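Local coordinates for protein MOR (PDB 6TRI) that probably acts as the phage's modulator of repression, an antirepressor that works through the CI repressor in the choice between lytic and lysogenic growth, at residues B[22-27]-B[33-38]. Residues are numbered along the deposited sequence; the frame is centred on the assembly and turned at random.
Sequences YNFAIA and RTVSLK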
ATOM      1  N   TYR B  22      18.700   5.514 -10.340  1.00 58.69           N
ATOM      2  CA  TYR B  22      18.345   6.042 -11.651  1.00 62.23           C
ATOM      3  C   TYR B  22      17.818   4.938 -12.562  1.00 53.21           C
ATOM      4  O   TYR B  22      16.780   5.101 -13.204  1.00 52.52           O
ATOM      5  CB  TYR B  22      19.549   6.730 -12.296  1.00 62.52           C
ATOM      6  CG  TYR B  22      19.300   7.187 -13.716  1.00 71.06           C
ATOM      7  CD1 TYR B  22      18.565   8.336 -13.977  1.00 63.93           C
ATOM      8  CD2 TYR B  22      19.801   6.470 -14.796  1.00 76.50           C
ATOM      9  CE1 TYR B  22      18.335   8.758 -15.272  1.00 66.20           C
ATOM     10  CE2 TYR B  22      19.574   6.885 -16.095  1.00 79.39           C
ATOM     11  CZ  TYR B  22      18.842   8.030 -16.327  1.00 71.88           C
ATOM     12  OH  TYR B  22      18.614   8.449 -17.620  1.00 72.26           O
ATOM     13  N   ASN B  23      18.543   3.824 -12.617  1.00 45.12           N
ATOM     14  CA  ASN B  23      18.111   2.663 -13.388  1.00 40.90           C
ATOM     15  C   ASN B  23      16.735   2.189 -12.950  1.00 43.94           C
ATOM     16  O   ASN B  23      15.893   1.845 -13.778  1.00 42.85           O
ATOM     17  CB  ASN B  23      19.112   1.518 -13.252  1.00 40.37           C
ATOM     18  CG  ASN B  23      20.384   1.757 -14.035  1.00 53.51           C
ATOM     19  OD1 ASN B  23      20.393   2.499 -15.017  1.00 54.59           O
ATOM     20  ND2 ASN B  23      21.470   1.120 -13.610  1.00 54.46           N
ATOM     21  N   PHE B  24      16.518   2.177 -11.640  1.00 41.74           N
ATOM     22  CA  PHE B  24      15.234   1.782 -11.084  1.00 39.09           C
ATOM     23  C   PHE B  24      14.138   2.747 -11.523  1.00 49.17           C
ATOM     24  O   PHE B  24      13.037   2.325 -11.879  1.00 54.50           O
ATOM     25  CB  PHE B  24      15.312   1.718  -9.559  1.00 38.39           C
ATOM     26  CG  PHE B  24      14.021   1.328  -8.904  1.00 47.29           C
ATOM     27  CD1 PHE B  24      13.403   0.131  -9.222  1.00 39.61           C
ATOM     28  CD2 PHE B  24      13.427   2.154  -7.965  1.00 48.92           C
ATOM     29  CE1 PHE B  24      12.214  -0.234  -8.621  1.00 41.27           C
ATOM     30  CE2 PHE B  24      12.237   1.793  -7.357  1.00 39.10           C
ATOM     31  CZ  PHE B  24      11.630   0.598  -7.688  1.00 39.75           C
ATOM     32  N   ALA B  25      14.453   4.038 -11.504  1.00 47.79           N
ATOM     33  CA  ALA B  25      13.516   5.077 -11.924  1.00 39.81           C
ATOM     34  C   ALA B  25      13.036   4.846 -13.352  1.00 43.30           C
ATOM     35  O   ALA B  25      11.834   4.851 -13.620  1.00 46.10           O
ATOM     36  CB  ALA B  25      14.160   6.445 -11.804  1.00 48.61           C
ATOM     37  N   ILE B  26      13.985   4.644 -14.260  1.00 42.23           N
ATOM     38  CA  ILE B  26      13.680   4.366 -15.659  1.00 50.25           C
ATOM     39  C   ILE B  26      12.799   3.126 -15.805  1.00 52.24           C
ATOM     40  O   ILE B  26      11.859   3.112 -16.600  1.00 68.13           O
ATOM     41  CB  ILE B  26      14.969   4.172 -16.485  1.00 55.63           C
ATOM     42  CG1 ILE B  26      15.893   5.382 -16.326  1.00 63.94           C
ATOM     43  CG2 ILE B  26      14.639   3.931 -17.952  1.00 54.99           C
ATOM     44  CD1 ILE B  26      15.264   6.693 -16.741  1.00 69.35           C
ATOM     45  N   ALA B  27      13.103   2.092 -15.026  1.00 46.81           N
ATOM     46  CA  ALA B  27      12.343   0.846 -15.064  1.00 53.95           C
ATOM     47  C   ALA B  27      10.919   1.042 -14.541  1.00 54.57           C
ATOM     48  O   ALA B  27       9.994   0.341 -14.953  1.00 50.60           O
ATOM     49  CB  ALA B  27      13.062  -0.237 -14.261  1.00 35.74           C
ATOM     50  N   ARG B  33      14.057  12.038  -9.294  1.00 40.35           N
ATOM     51  CA  ARG B  33      13.682  12.893  -8.172  1.00 46.56           C
ATOM     52  C   ARG B  33      12.411  12.378  -7.505  1.00 47.14           C
ATOM     53  O   ARG B  33      12.262  12.448  -6.287  1.00 60.60           O
ATOM     54  CB  ARG B  33      13.482  14.339  -8.624  1.00 46.01           C
ATOM     55  CG  ARG B  33      13.071  15.271  -7.497  1.00 51.67           C
ATOM     56  CD  ARG B  33      12.512  16.570  -8.034  1.00 61.31           C
ATOM     57  NE  ARG B  33      13.506  17.332  -8.780  1.00 70.50           N
ATOM     58  CZ  ARG B  33      13.204  18.298  -9.641  1.00 74.34           C
ATOM     59  NH1 ARG B  33      11.934  18.607  -9.871  1.00 77.74           N
ATOM     60  NH2 ARG B  33      14.168  18.946 -10.279  1.00 66.18           N
ATOM     61  N   THR B  34      11.495  11.864  -8.316  1.00 42.47           N
ATOM     62  CA  THR B  34      10.273  11.265  -7.804  1.00 44.56           C
ATOM     63  C   THR B  34      10.606  10.032  -6.970  1.00 48.00           C
ATOM     64  O   THR B  34      10.086   9.850  -5.868  1.00 53.85           O
ATOM     65  CB  THR B  34       9.319  10.881  -8.947  1.00 51.22           C
ATOM     66  OG1 THR B  34       8.932  12.060  -9.664  1.00 53.82           O
ATOM     67  CG2 THR B  34       8.081  10.202  -8.405  1.00 49.98           C
ATOM     68  N   VAL B  35      11.491   9.194  -7.501  1.00 48.28           N
ATOM     69  CA  VAL B  35      11.912   7.978  -6.818  1.00 37.32           C
ATOM     70  C   VAL B  35      12.680   8.310  -5.543  1.00 45.95           C
ATOM     71  O   VAL B  35      12.482   7.680  -4.503  1.00 52.10           O
ATOM     72  CB  VAL B  35      12.783   7.102  -7.732  1.00 43.14           C
ATOM     73  CG1 VAL B  35      13.273   5.874  -6.989  1.00 56.40           C
ATOM     74  CG2 VAL B  35      11.992   6.695  -8.961  1.00 50.17           C
ATOM     75  N   SER B  36      13.545   9.314  -5.628  1.00 32.91           N
ATOM     76  CA  SER B  36      14.320   9.758  -4.475  1.00 34.93           C
ATOM     77  C   SER B  36      13.435  10.208  -3.315  1.00 42.32           C
ATOM     78  O   SER B  36      13.675   9.841  -2.165  1.00 50.99           O
ATOM     79  CB  SER B  36      15.258  10.894  -4.873  1.00 42.63           C
ATOM     80  OG  SER B  36      15.857  11.462  -3.723  1.00 54.26           O
ATOM     81  N   LEU B  37      12.416  11.005  -3.621  1.00 42.16           N
ATOM     82  CA  LEU B  37      11.511  11.520  -2.596  1.00 40.68           C
ATOM     83  C   LEU B  37      10.689  10.407  -1.948  1.00 42.66           C
ATOM     84  O   LEU B  37      10.268  10.525  -0.798  1.00 49.26           O
ATOM     85  CB  LEU B  37      10.575  12.577  -3.190  1.00 38.04           C
ATOM     86  CG  LEU B  37      11.189  13.893  -3.669  1.00 45.44           C
ATOM     87  CD1 LEU B  37      10.134  14.736  -4.358  1.00 48.13           C
ATOM     88  CD2 LEU B  37      11.801  14.652  -2.507  1.00 45.91           C
ATOM     89  N   LYS B  38      10.459   9.329  -2.688  1.00 38.03           N
ATOM     90  CA  LYS B  38       9.682   8.214  -2.159  1.00 47.09           C
ATOM     91  C   LYS B  38      10.547   7.278  -1.323  1.00 39.88           C
ATOM     92  O   LYS B  38      10.120   6.806  -0.270  1.00 42.90           O
ATOM     93  CB  LYS B  38       9.007   7.449  -3.297  1.00 43.38           C
ATOM     94  CG  LYS B  38       7.889   8.238  -3.949  1.00 46.69           C
ATOM     95  CD  LYS B  38       7.380   7.570  -5.210  1.00 48.64           C
ATOM     96  CE  LYS B  38       6.334   8.440  -5.889  1.00 53.24           C
ATOM     97  NZ  LYS B  38       5.118   8.616  -5.051  1.00 49.47           N
TER
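A25 and F24 on helix 21-28 pack against V35 on helix 32-39 in a small, wholly apolar contact between the two helices of a helix-turn-helix unit. Three observations support the assignment: the protein belongs to a family of helix-turn-helix type, a short turn joins two short helices, and an alanine of the first helix faces a valine of the second, as in classical members of the motif. Helix 32-39 occupies the position of the recognition helix, although this packing alone does not establish DNA binding.

The nearest CA atoms are those of A25 and V35, 6.1 Å apart, a spacing that the small methyl side chain of A25 makes possible. All three touching residues are buried, and the segments together bury 124 Å² against each other. V35 supplies nearly all that helix 32-39 contributes to the contact and divides its work between two branches. With CG1 anti to the backbone N (chi1 177°), CG2 of V35 lies beside that nitrogen and is directed onto A25, reaching CB of A25 at 3.6 Å and closing on the backbone as well, with CA of A25 at 3.7 Å. The other branch turns to F24, whose own CG is also anti to its backbone N (chi1 180°), carrying the ring in beside the valine.

Outside the two segments, F24 also touches C18, in the loop before its helix, and L57 of helix 47-57, while V35 reaches Q21 at the start of helix 21-28; F24 thus ties the contact to helix 47-57. K38, farther along helix 32-39, forms a salt bridge with E49. Between F24 and V35 the approach is to the ring's edge rather than its face: CG1 of V35 sits near the ring plane, 3.8 Å from CD2 of F24.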